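Side-chain contacts in short chain dehydrogenase (Salmonella typhi, PDB 3G1T), which probably catalyses an NAD(P)(H)-dependent oxidation or reduction, as expected of a Rossmann-fold short-chain dehydrogenase, on a substrate that remains unspecified: residues 33-36 and 40-43; 71-76 and 131-136; 86-91 and 135-140. All coordinates share one frame; numbering follows the deposited sequence.

Contact 1: 33-36 and 40-43; sequences TYAR and TVIL
A35 and V41 mark the nearest approach of the two backbones, with A35 CA and V41 CA 6.1 Å apart. The segment 33-36 is the last turn of helix 25-36, while strand 40-45 begins with 40-43. Only three residues separate them, so the chain leaves the helix, reverses in a short link and enters the strand: this is the helix-to-strand half of a beta-alpha-beta crossover, as expected of the Rossmann fold. The contact is small, burying 106 Å² in total, and is a van der Waals contact centred on one methyl group, which meets two CB atoms and a backbone N.

That methyl is V41 CG2. The CB of V41 points at the helix, and the first torsion (chi1 171°) turns CG1 anti to the backbone N and CG2 anti to the carbonyl carbon. Of the two branches, CG2 is thus the one presented to the helix. V41 CG2 comes within 3.6 Å of A35 N, so it rests against the helix backbone as well as on side chains. Y34 CB lies 3.8 Å from V41 CG2, and A35 CB completes the seat at 4.0 Å from V41 CG2. Of the Y34 side chain, CB makes the contact: CG stands anti to the carbonyl carbon (chi1 -64°), and the ring runs on away from the strand, where its OH is hydrogen-bonded to Y227 O.

All three touching residues are buried. The Y34 side chain packs on I17 and V19 of strand 16-19 and on L228 and M231 of helix 224-231, whereas A35 packs on I58 of helix 48-62. Strand 40-45 is hydrogen-bonded to strand 16-19, through the backbone pairing of I42 with I17 and V19, so the contact seats helix 25-36 on one face of the parallel sheet.

Contact 2: 71-76 and 131-136; sequences LDLLTC and FMLTQA
L71 and L73 meet L133 in the apolar part of this contact, all three through methyl groups. L133 CD2 lies 4.3 Å from L71 CD2 and equally 4.3 Å from L73 CD2, so one methyl of the helix faces a pair of methyls from the loop. That pair is itself close, L71 CD2 and L73 CD2 being 3.5 Å apart.

The second kind of approach is methyl to carbonyl. The M132 chain runs out extended at chi2 and bends at chi3 (-65°), bringing CE to 3.7 Å from C76 O, a van der Waals approach to a polar atom.

Polar bonding shapes the loop from within. D72 OD2 accepts from L74 N at 3.3 Å, an Asx turn; the donor comes on the anti side, 33° out of the carboxylate plane, and the N-H...O angle of 137° makes the bond distinctly bent. The backbone O of D72 also receives T75 N.

The loop 71-76 leaves strand 67-70 at its C-terminal end, where short-chain dehydrogenases usually bind cofactor, leads to helix 78-91 and lies against helix 116-142, whose A129 also touches L73. M132 also packs on C81 of helix 78-91 and on P116 of the second subunit.

Contact 3: 86-91 and 135-140; sequences DRIAAH and QALLPL
The helix segments holding I88 and L140 run nearly parallel, their axes 10.2 Å apart at closest approach and their directions differing by 18°. They belong to helices 78-91 and 116-142, two neighbouring helices of the Rossmann fold.

L140 is the main side chain. With CG anti to the carbonyl carbon (chi1 -86°), it reaches across to the other helix, where L140 CD1 sits 3.9 Å from I88 CG2. The side chains of I88 and L140 cross obliquely. L140 CD1 also lies against the backbone, 4.0 Å from A89 N, and is 4.3 Å from A89 CB.

I88 uses its two branches for two partners. CG2 goes to L140, while CG1, anti to the carbonyl carbon (chi1 -67°), carries CD1 to L137, with I88 CD1 and L137 CD2 4.3 Å apart. L95 touches I88, L137 and L140, and F69 of strand 67-70 also packs on I88.

Helix 116-142 is kinked here: P139 N has no hydrogen to donate, and L140 N likewise makes no bond to the preceding turn. A backbone hydrogen bond also links L140 and L95. Beside exposed A89, the second methyl of L140, CD2, stands 4.2 Å from A89 CA.

In the fold
Contacts 1 and 2 are buried, whereas contact 3 runs from buried I88 and L137 to exposed A89. Contact 1 joins a helix to the strand that directly follows it; contacts 2 and 3 are long-range and share helix 116-142, with Q135 and A136 common to their segments. Contact 3 touches contact 1, for I42 CD1 lies 4.0 Å from I88 CG2, so strand 40-45 faces one helix through V41 and another through I42. All three use aliphatic methyls, but contact 2, whose first segment is a loop, adds the Asx turn and a methyl on a carbonyl. The shared Q135 hydrogen-bonds through NE2 to M111 O and Q114 O of the second subunit.

Contact 1: 33-36 and 40-43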
ATOM      1  N   THR A  33      -4.737 -21.423 -20.396  1.00 16.87           N
ATOM      2  CA  THR A  33      -5.937 -20.877 -21.021  1.00 16.74           C
ATOM      3  C   THR A  33      -5.546 -19.835 -22.087  1.00 17.48           C
ATOM      4  O   THR A  33      -6.056 -19.852 -23.215  1.00 18.80           O
ATOM      5  CB  THR A  33      -6.867 -20.154 -19.996  1.00 19.77           C
ATOM      6  OG1 THR A  33      -7.177 -20.990 -18.887  1.00 22.04           O
ATOM      7  CG2 THR A  33      -8.177 -19.812 -20.636  1.00 21.40           C
ATOM      8  N   TYR A  34      -4.651 -18.939 -21.738  1.00 15.49           N
ATOM      9  CA  TYR A  34      -4.176 -17.961 -22.795  1.00 14.79           C
ATOM     10  C   TYR A  34      -3.562 -18.641 -24.027  1.00 16.44           C
ATOM     11  O   TYR A  34      -3.901 -18.267 -25.156  1.00 18.63           O
ATOM     12  CB  TYR A  34      -3.232 -16.917 -22.202  1.00 15.31           C
ATOM     13  CG  TYR A  34      -3.820 -15.992 -21.182  1.00 15.74           C
ATOM     14  CD1 TYR A  34      -5.200 -15.756 -21.118  1.00 15.47           C
ATOM     15  CD2 TYR A  34      -2.973 -15.317 -20.306  1.00 15.59           C
ATOM     16  CE1 TYR A  34      -5.740 -14.869 -20.154  1.00 17.14           C
ATOM     17  CE2 TYR A  34      -3.463 -14.419 -19.351  1.00 17.01           C
ATOM     18  CZ  TYR A  34      -4.816 -14.176 -19.287  1.00 16.37           C
ATOM     19  OH  TYR A  34      -5.257 -13.227 -18.378  1.00 17.07           O
ATOM     20  N   ALA A  35      -2.716 -19.666 -23.814  1.00 17.78           N
ATOM     21  CA  ALA A  35      -2.165 -20.482 -24.931  1.00 16.62           C
ATOM     22  C   ALA A  35      -3.300 -21.162 -25.737  1.00 16.90           C
ATOM     23  O   ALA A  35      -3.282 -21.169 -26.987  1.00 16.51           O
ATOM     24  CB  ALA A  35      -1.143 -21.457 -24.399  1.00 18.11           C
ATOM     25  N   ARG A  36      -4.309 -21.702 -25.049  1.00 18.00           N
ATOM     26  CA  ARG A  36      -5.448 -22.314 -25.736  1.00 19.79           C
ATOM     27  C   ARG A  36      -6.304 -21.367 -26.584  1.00 18.36           C
ATOM     28  O   ARG A  36      -6.912 -21.811 -27.598  1.00 16.72           O
ATOM     29  CB  ARG A  36      -6.312 -23.061 -24.735  1.00 23.38           C
ATOM     30  CG  ARG A  36      -5.654 -24.346 -24.184  1.00 27.32           C
ATOM     31  CD  ARG A  36      -6.343 -24.827 -22.872  1.00 29.15           C
ATOM     32  NE  ARG A  36      -5.640 -26.003 -22.314  1.00 29.10           N
ATOM     33  CZ  ARG A  36      -5.677 -26.382 -21.029  1.00 34.15           C
ATOM     34  NH1 ARG A  36      -6.348 -25.661 -20.150  1.00 28.77           N
ATOM     35  NH2 ARG A  36      -4.992 -27.462 -20.619  1.00 29.17           N
ATOM     36  N   THR A  40       0.821 -16.205 -27.475  1.00 17.25           N
ATOM     37  CA  THR A  40       2.211 -16.616 -27.276  1.00 16.31           C
ATOM     38  C   THR A  40       2.551 -16.265 -25.800  1.00 18.87           C
ATOM     39  O   THR A  40       2.688 -15.086 -25.426  1.00 19.50           O
ATOM     40  CB  THR A  40       3.175 -15.910 -28.220  1.00 17.65           C
ATOM     41  OG1 THR A  40       2.908 -16.349 -29.546  1.00 17.90           O
ATOM     42  CG2 THR A  40       4.657 -16.292 -27.867  1.00 17.02           C
ATOM     43  N   VAL A  41       2.634 -17.304 -24.959  1.00 16.96           N
ATOM     44  CA  VAL A  41       2.674 -17.057 -23.508  1.00 16.63           C
ATOM     45  C   VAL A  41       4.141 -17.133 -23.111  1.00 17.69           C
ATOM     46  O   VAL A  41       4.902 -17.890 -23.704  1.00 18.43           O
ATOM     47  CB  VAL A  41       1.782 -18.111 -22.760  1.00 17.30           C
ATOM     48  CG1 VAL A  41       1.995 -18.009 -21.259  1.00 24.60           C
ATOM     49  CG2 VAL A  41       0.292 -17.905 -23.105  1.00 24.57           C
ATOM     50  N   ILE A  42       4.525 -16.283 -22.175  1.00 16.72           N
ATOM     51  CA  ILE A  42       5.829 -16.246 -21.547  1.00 17.81           C
ATOM     52  C   ILE A  42       5.529 -16.434 -20.071  1.00 18.56           C
ATOM     53  O   ILE A  42       4.707 -15.712 -19.445  1.00 16.20           O
ATOM     54  CB  ILE A  42       6.531 -14.898 -21.759  1.00 19.70           C
ATOM     55  CG1 ILE A  42       6.715 -14.608 -23.262  1.00 18.26           C
ATOM     56  CG2 ILE A  42       7.962 -14.966 -21.248  1.00 17.53           C
ATOM     57  CD1 ILE A  42       7.003 -13.089 -23.446  1.00 18.97           C
ATOM     58  N   LEU A  43       6.242 -17.407 -19.481  1.00 18.89           N
ATOM     59  CA  LEU A  43       6.005 -17.777 -18.084  1.00 21.26           C
ATOM     60  C   LEU A  43       7.075 -17.189 -17.208  1.00 19.99           C
ATOM     61  O   LEU A  43       8.228 -17.230 -17.581  1.00 19.70           O
ATOM     62  CB  LEU A  43       6.144 -19.297 -17.865  1.00 22.29           C
ATOM     63  CG  LEU A  43       5.420 -20.164 -18.881  1.00 23.32           C
ATOM     64  CD1 LEU A  43       5.611 -21.667 -18.589  1.00 23.03           C
ATOM     65  CD2 LEU A  43       3.985 -19.858 -18.878  1.00 22.30           C
TER

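Contact 2: 71-76 and 131-136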
ATOM      1  N   LEU A  71      12.489 -15.802 -11.852  1.00 31.08           N
ATOM      2  CA  LEU A  71      12.712 -14.507 -11.135  1.00 30.23           C
ATOM      3  C   LEU A  71      12.124 -14.664  -9.755  1.00 29.79           C
ATOM      4  O   LEU A  71      10.956 -15.069  -9.620  1.00 28.51           O
ATOM      5  CB  LEU A  71      12.084 -13.305 -11.835  1.00 30.58           C
ATOM      6  CG  LEU A  71      12.339 -11.863 -11.316  1.00 34.91           C
ATOM      7  CD1 LEU A  71      13.705 -11.266 -11.661  1.00 29.74           C
ATOM      8  CD2 LEU A  71      11.236 -10.946 -11.753  1.00 29.56           C
ATOM      9  N   ASP A  72      12.930 -14.355  -8.739  1.00 29.22           N
ATOM     10  CA  ASP A  72      12.463 -14.425  -7.350  1.00 29.29           C
ATOM     11  C   ASP A  72      12.135 -13.013  -6.910  1.00 25.32           C
ATOM     12  O   ASP A  72      13.028 -12.204  -6.723  1.00 22.69           O
ATOM     13  CB  ASP A  72      13.548 -15.009  -6.456  1.00 32.11           C
ATOM     14  CG  ASP A  72      13.051 -15.416  -5.065  1.00 43.69           C
ATOM     15  OD1 ASP A  72      13.737 -16.268  -4.451  1.00 36.45           O
ATOM     16  OD2 ASP A  72      12.023 -14.921  -4.547  1.00 35.38           O
ATOM     17  N   LEU A  73      10.852 -12.723  -6.786  1.00 25.85           N
ATOM     18  CA  LEU A  73      10.368 -11.353  -6.559  1.00 24.98           C
ATOM     19  C   LEU A  73      10.792 -10.865  -5.183  1.00 25.07           C
ATOM     20  O   LEU A  73      11.005  -9.635  -4.971  1.00 22.38           O
ATOM     21  CB  LEU A  73       8.852 -11.293  -6.692  1.00 25.20           C
ATOM     22  CG  LEU A  73       8.235 -11.383  -8.121  1.00 31.40           C
ATOM     23  CD1 LEU A  73       6.757 -11.143  -8.047  1.00 27.60           C
ATOM     24  CD2 LEU A  73       8.858 -10.480  -9.179  1.00 25.55           C
ATOM     25  N   LEU A  74      10.951 -11.820  -4.270  1.00 24.40           N
ATOM     26  CA  LEU A  74      11.416 -11.476  -2.892  1.00 23.47           C
ATOM     27  C   LEU A  74      12.770 -10.842  -2.869  1.00 23.48           C
ATOM     28  O   LEU A  74      13.035  -9.970  -2.041  1.00 24.12           O
ATOM     29  CB  LEU A  74      11.370 -12.683  -1.950  1.00 22.62           C
ATOM     30  CG  LEU A  74      11.629 -12.452  -0.461  1.00 30.06           C
ATOM     31  CD1 LEU A  74      10.684 -11.389   0.128  1.00 21.97           C
ATOM     32  CD2 LEU A  74      11.591 -13.835   0.372  1.00 22.68           C
ATOM     33  N   THR A  75      13.653 -11.294  -3.766  1.00 25.98           N
ATOM     34  CA  THR A  75      15.063 -10.897  -3.703  1.00 27.32           C
ATOM     35  C   THR A  75      15.513 -10.110  -4.937  1.00 28.38           C
ATOM     36  O   THR A  75      16.623  -9.590  -4.958  1.00 29.26           O
ATOM     37  CB  THR A  75      16.018 -12.112  -3.535  1.00 27.64           C
ATOM     38  OG1 THR A  75      15.988 -12.900  -4.716  1.00 30.93           O
ATOM     39  CG2 THR A  75      15.685 -12.984  -2.307  1.00 29.72           C
ATOM     40  N   CYS A  76      14.656  -9.996  -5.944  1.00 27.98           N
ATOM     41  CA  CYS A  76      15.113  -9.393  -7.205  1.00 27.55           C
ATOM     42  C   CYS A  76      15.410  -7.890  -7.099  1.00 27.80           C
ATOM     43  O   CYS A  76      14.801  -7.161  -6.298  1.00 26.65           O
ATOM     44  CB  CYS A  76      14.168  -9.673  -8.389  1.00 26.35           C
ATOM     45  SG  CYS A  76      12.601  -8.749  -8.311  1.00 21.15           S
ATOM     46  N   PHE A 131       6.056  -3.648  -8.795  1.00 15.62           N
ATOM     47  CA  PHE A 131       6.370  -2.352  -9.420  1.00 15.55           C
ATOM     48  C   PHE A 131       7.624  -2.369 -10.287  1.00 15.78           C
ATOM     49  O   PHE A 131       7.599  -1.938 -11.428  1.00 14.88           O
ATOM     50  CB  PHE A 131       6.510  -1.217  -8.328  1.00 14.42           C
ATOM     51  CG  PHE A 131       7.407  -0.062  -8.766  1.00 14.75           C
ATOM     52  CD1 PHE A 131       6.994   0.776  -9.798  1.00 16.50           C
ATOM     53  CD2 PHE A 131       8.661   0.140  -8.153  1.00 15.88           C
ATOM     54  CE1 PHE A 131       7.818   1.834 -10.216  1.00 16.31           C
ATOM     55  CE2 PHE A 131       9.533   1.258  -8.558  1.00 17.57           C
ATOM     56  CZ  PHE A 131       9.047   2.087  -9.641  1.00 18.23           C
ATOM     57  N   MET A 132       8.731  -2.844  -9.742  1.00 14.64           N
ATOM     58  CA  MET A 132       9.999  -2.878 -10.481  1.00 15.73           C
ATOM     59  C   MET A 132       9.893  -3.647 -11.810  1.00 16.84           C
ATOM     60  O   MET A 132      10.399  -3.183 -12.863  1.00 17.53           O
ATOM     61  CB  MET A 132      11.077  -3.479  -9.624  1.00 15.60           C
ATOM     62  CG  MET A 132      11.695  -2.429  -8.585  1.00 20.80           C
ATOM     63  SD  MET A 132      13.189  -2.920  -7.656  1.00 12.87           S
ATOM     64  CE  MET A 132      12.525  -4.280  -6.689  1.00 23.94           C
ATOM     65  N   LEU A 133       9.325  -4.865 -11.728  1.00 16.98           N
ATOM     66  CA  LEU A 133       9.020  -5.664 -12.942  1.00 17.07           C
ATOM     67  C   LEU A 133       8.118  -4.928 -13.937  1.00 17.59           C
ATOM     68  O   LEU A 133       8.445  -4.834 -15.140  1.00 17.54           O
ATOM     69  CB  LEU A 133       8.372  -7.009 -12.552  1.00 14.65           C
ATOM     70  CG  LEU A 133       8.141  -7.973 -13.736  1.00 10.08           C
ATOM     71  CD1 LEU A 133       9.487  -8.212 -14.558  1.00 14.74           C
ATOM     72  CD2 LEU A 133       7.533  -9.275 -13.080  1.00 15.85           C
ATOM     73  N   THR A 134       7.042  -4.319 -13.439  1.00 15.59           N
ATOM     74  CA  THR A 134       6.172  -3.502 -14.298  1.00 16.27           C
ATOM     75  C   THR A 134       6.933  -2.390 -15.031  1.00 17.60           C
ATOM     76  O   THR A 134       6.811  -2.256 -16.244  1.00 16.58           O
ATOM     77  CB  THR A 134       5.004  -2.849 -13.517  1.00 16.91           C
ATOM     78  OG1 THR A 134       4.205  -3.874 -12.889  1.00 18.63           O
ATOM     79  CG2 THR A 134       4.061  -1.999 -14.532  1.00 18.87           C
ATOM     80  N   GLN A 135       7.733  -1.653 -14.280  1.00 18.58           N
ATOM     81  CA  GLN A 135       8.434  -0.505 -14.875  1.00 16.80           C
ATOM     82  C   GLN A 135       9.336  -0.956 -15.988  1.00 15.30           C
ATOM     83  O   GLN A 135       9.470  -0.261 -17.037  1.00 15.29           O
ATOM     84  CB  GLN A 135       9.166   0.231 -13.799  1.00 18.82           C
ATOM     85  CG  GLN A 135      10.188   1.251 -14.312  1.00 19.80           C
ATOM     86  CD  GLN A 135      10.861   1.951 -13.162  1.00 18.97           C
ATOM     87  OE1 GLN A 135      11.772   1.412 -12.528  1.00 21.25           O
ATOM     88  NE2 GLN A 135      10.400   3.178 -12.876  1.00 19.28           N
ATOM     89  N   ALA A 136      10.012  -2.097 -15.781  1.00 17.07           N
ATOM     90  CA  ALA A 136      10.950  -2.593 -16.797  1.00 17.18           C
ATOM     91  C   ALA A 136      10.292  -3.047 -18.109  1.00 17.97           C
ATOM     92  O   ALA A 136      11.006  -3.105 -19.133  1.00 18.35           O
ATOM     93  CB  ALA A 136      11.720  -3.736 -16.234  1.00 18.09           C
TER

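Contact 3: 86-91 and 135-140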
ATOM      1  N   ASP A  86      15.002  -7.110 -21.184  1.00 23.84           N
ATOM      2  CA  ASP A  86      16.024  -7.229 -22.250  1.00 26.94           C
ATOM      3  C   ASP A  86      15.955  -8.594 -22.917  1.00 27.57           C
ATOM      4  O   ASP A  86      16.018  -8.705 -24.130  1.00 26.73           O
ATOM      5  CB  ASP A  86      17.427  -7.027 -21.669  1.00 29.92           C
ATOM      6  CG  ASP A  86      17.777  -5.557 -21.407  1.00 57.67           C
ATOM      7  OD1 ASP A  86      18.866  -5.300 -20.808  1.00 34.07           O
ATOM      8  OD2 ASP A  86      16.996  -4.660 -21.812  1.00 32.61           O
ATOM      9  N   ARG A  87      15.776  -9.639 -22.124  1.00 28.40           N
ATOM     10  CA  ARG A  87      15.638 -10.960 -22.734  1.00 28.81           C
ATOM     11  C   ARG A  87      14.356 -11.179 -23.515  1.00 28.06           C
ATOM     12  O   ARG A  87      14.360 -11.888 -24.541  1.00 27.65           O
ATOM     13  CB  ARG A  87      15.853 -12.032 -21.683  1.00 29.58           C
ATOM     14  CG  ARG A  87      17.316 -12.173 -21.388  1.00 44.35           C
ATOM     15  CD  ARG A  87      17.561 -13.114 -20.273  1.00 32.36           C
ATOM     16  NE  ARG A  87      17.258 -14.462 -20.723  1.00 44.19           N
ATOM     17  CZ  ARG A  87      17.309 -15.526 -19.946  1.00 33.23           C
ATOM     18  NH1 ARG A  87      17.693 -15.413 -18.679  1.00 43.14           N
ATOM     19  NH2 ARG A  87      16.976 -16.706 -20.453  1.00 44.43           N
ATOM     20  N   ILE A  88      13.252 -10.579 -23.041  1.00 27.27           N
ATOM     21  CA  ILE A  88      12.022 -10.626 -23.823  1.00 24.84           C
ATOM     22  C   ILE A  88      12.196  -9.800 -25.087  1.00 24.36           C
ATOM     23  O   ILE A  88      11.792 -10.237 -26.163  1.00 26.31           O
ATOM     24  CB  ILE A  88      10.751 -10.203 -22.985  1.00 23.31           C
ATOM     25  CG1 ILE A  88      10.490 -11.253 -21.918  1.00 21.32           C
ATOM     26  CG2 ILE A  88       9.521 -10.048 -23.898  1.00 21.35           C
ATOM     27  CD1 ILE A  88       9.690 -10.778 -20.738  1.00 22.49           C
ATOM     28  N   ALA A  89      12.794  -8.605 -24.975  1.00 24.87           N
ATOM     29  CA  ALA A  89      12.948  -7.702 -26.133  1.00 25.87           C
ATOM     30  C   ALA A  89      13.791  -8.342 -27.270  1.00 28.11           C
ATOM     31  O   ALA A  89      13.655  -7.984 -28.451  1.00 26.94           O
ATOM     32  CB  ALA A  89      13.520  -6.363 -25.727  1.00 23.46           C
ATOM     33  N   ALA A  90      14.622  -9.302 -26.897  1.00 29.32           N
ATOM     34  CA  ALA A  90      15.532  -9.955 -27.866  1.00 31.63           C
ATOM     35  C   ALA A  90      14.813 -11.030 -28.664  1.00 33.37           C
ATOM     36  O   ALA A  90      15.247 -11.396 -29.773  1.00 34.58           O
ATOM     37  CB  ALA A  90      16.755 -10.521 -27.156  1.00 30.56           C
ATOM     38  N   HIS A  91      13.735 -11.569 -28.102  1.00 33.58           N
ATOM     39  CA  HIS A  91      12.947 -12.613 -28.772  1.00 33.39           C
ATOM     40  C   HIS A  91      11.620 -12.137 -29.357  1.00 29.44           C
ATOM     41  O   HIS A  91      11.058 -12.813 -30.235  1.00 27.63           O
ATOM     42  CB  HIS A  91      12.720 -13.792 -27.814  1.00 38.71           C
ATOM     43  CG  HIS A  91      13.942 -14.648 -27.600  1.00 45.35           C
ATOM     44  ND1 HIS A  91      14.710 -15.134 -28.641  1.00 43.13           N
ATOM     45  CD2 HIS A  91      14.512 -15.126 -26.465  1.00 43.72           C
ATOM     46  CE1 HIS A  91      15.696 -15.876 -28.159  1.00 45.94           C
ATOM     47  NE2 HIS A  91      15.600 -15.885 -26.839  1.00 44.37           N
ATOM     48  N   GLN A 135       7.733  -1.653 -14.280  1.00 18.58           N
ATOM     49  CA  GLN A 135       8.434  -0.505 -14.875  1.00 16.80           C
ATOM     50  C   GLN A 135       9.336  -0.956 -15.988  1.00 15.30           C
ATOM     51  O   GLN A 135       9.470  -0.261 -17.037  1.00 15.29           O
ATOM     52  CB  GLN A 135       9.166   0.231 -13.799  1.00 18.82           C
ATOM     53  CG  GLN A 135      10.188   1.251 -14.312  1.00 19.80           C
ATOM     54  CD  GLN A 135      10.861   1.951 -13.162  1.00 18.97           C
ATOM     55  OE1 GLN A 135      11.772   1.412 -12.528  1.00 21.25           O
ATOM     56  NE2 GLN A 135      10.400   3.178 -12.876  1.00 19.28           N
ATOM     57  N   ALA A 136      10.012  -2.097 -15.781  1.00 17.07           N
ATOM     58  CA  ALA A 136      10.950  -2.593 -16.797  1.00 17.18           C
ATOM     59  C   ALA A 136      10.292  -3.047 -18.109  1.00 17.97           C
ATOM     60  O   ALA A 136      11.006  -3.105 -19.133  1.00 18.35           O
ATOM     61  CB  ALA A 136      11.720  -3.736 -16.234  1.00 18.09           C
ATOM     62  N   LEU A 137       9.007  -3.471 -18.028  1.00 17.30           N
ATOM     63  CA  LEU A 137       8.173  -3.944 -19.135  1.00 16.16           C
ATOM     64  C   LEU A 137       7.273  -2.895 -19.784  1.00 16.87           C
ATOM     65  O   LEU A 137       6.662  -3.175 -20.821  1.00 17.47           O
ATOM     66  CB  LEU A 137       7.293  -5.118 -18.635  1.00 17.27           C
ATOM     67  CG  LEU A 137       8.175  -6.237 -18.019  1.00 15.99           C
ATOM     68  CD1 LEU A 137       7.209  -7.261 -17.425  1.00 16.31           C
ATOM     69  CD2 LEU A 137       8.954  -6.893 -19.148  1.00 16.93           C
ATOM     70  N   LEU A 138       7.253  -1.663 -19.258  1.00 16.01           N
ATOM     71  CA  LEU A 138       6.357  -0.637 -19.887  1.00 15.45           C
ATOM     72  C   LEU A 138       6.719  -0.312 -21.350  1.00 17.27           C
ATOM     73  O   LEU A 138       5.825  -0.200 -22.201  1.00 16.54           O
ATOM     74  CB  LEU A 138       6.350   0.657 -19.080  1.00 14.90           C
ATOM     75  CG  LEU A 138       5.502   0.561 -17.788  1.00 17.50           C
ATOM     76  CD1 LEU A 138       5.774   1.811 -16.910  1.00 15.41           C
ATOM     77  CD2 LEU A 138       4.054   0.317 -18.005  1.00 15.45           C
ATOM     78  N   PRO A 139       8.049  -0.208 -21.685  1.00 17.44           N
ATOM     79  CA  PRO A 139       8.313   0.048 -23.120  1.00 17.18           C
ATOM     80  C   PRO A 139       7.775  -1.043 -24.086  1.00 17.64           C
ATOM     81  O   PRO A 139       7.156  -0.709 -25.097  1.00 17.21           O
ATOM     82  CB  PRO A 139       9.845   0.121 -23.194  1.00 19.17           C
ATOM     83  CG  PRO A 139      10.231   0.672 -21.829  1.00 17.95           C
ATOM     84  CD  PRO A 139       9.298  -0.234 -20.915  1.00 16.39           C
ATOM     85  N   LEU A 140       7.877  -2.317 -23.689  1.00 14.59           N
ATOM     86  CA  LEU A 140       7.404  -3.400 -24.510  1.00 14.46           C
ATOM     87  C   LEU A 140       5.904  -3.408 -24.566  1.00 13.69           C
ATOM     88  O   LEU A 140       5.346  -3.675 -25.620  1.00 13.92           O
ATOM     89  CB  LEU A 140       7.857  -4.743 -23.944  1.00 16.07           C
ATOM     90  CG  LEU A 140       9.265  -5.173 -24.404  1.00 19.05           C
ATOM     91  CD1 LEU A 140       9.889  -6.227 -23.471  1.00 17.55           C
ATOM     92  CD2 LEU A 140       9.282  -5.749 -25.859  1.00 17.36           C
TER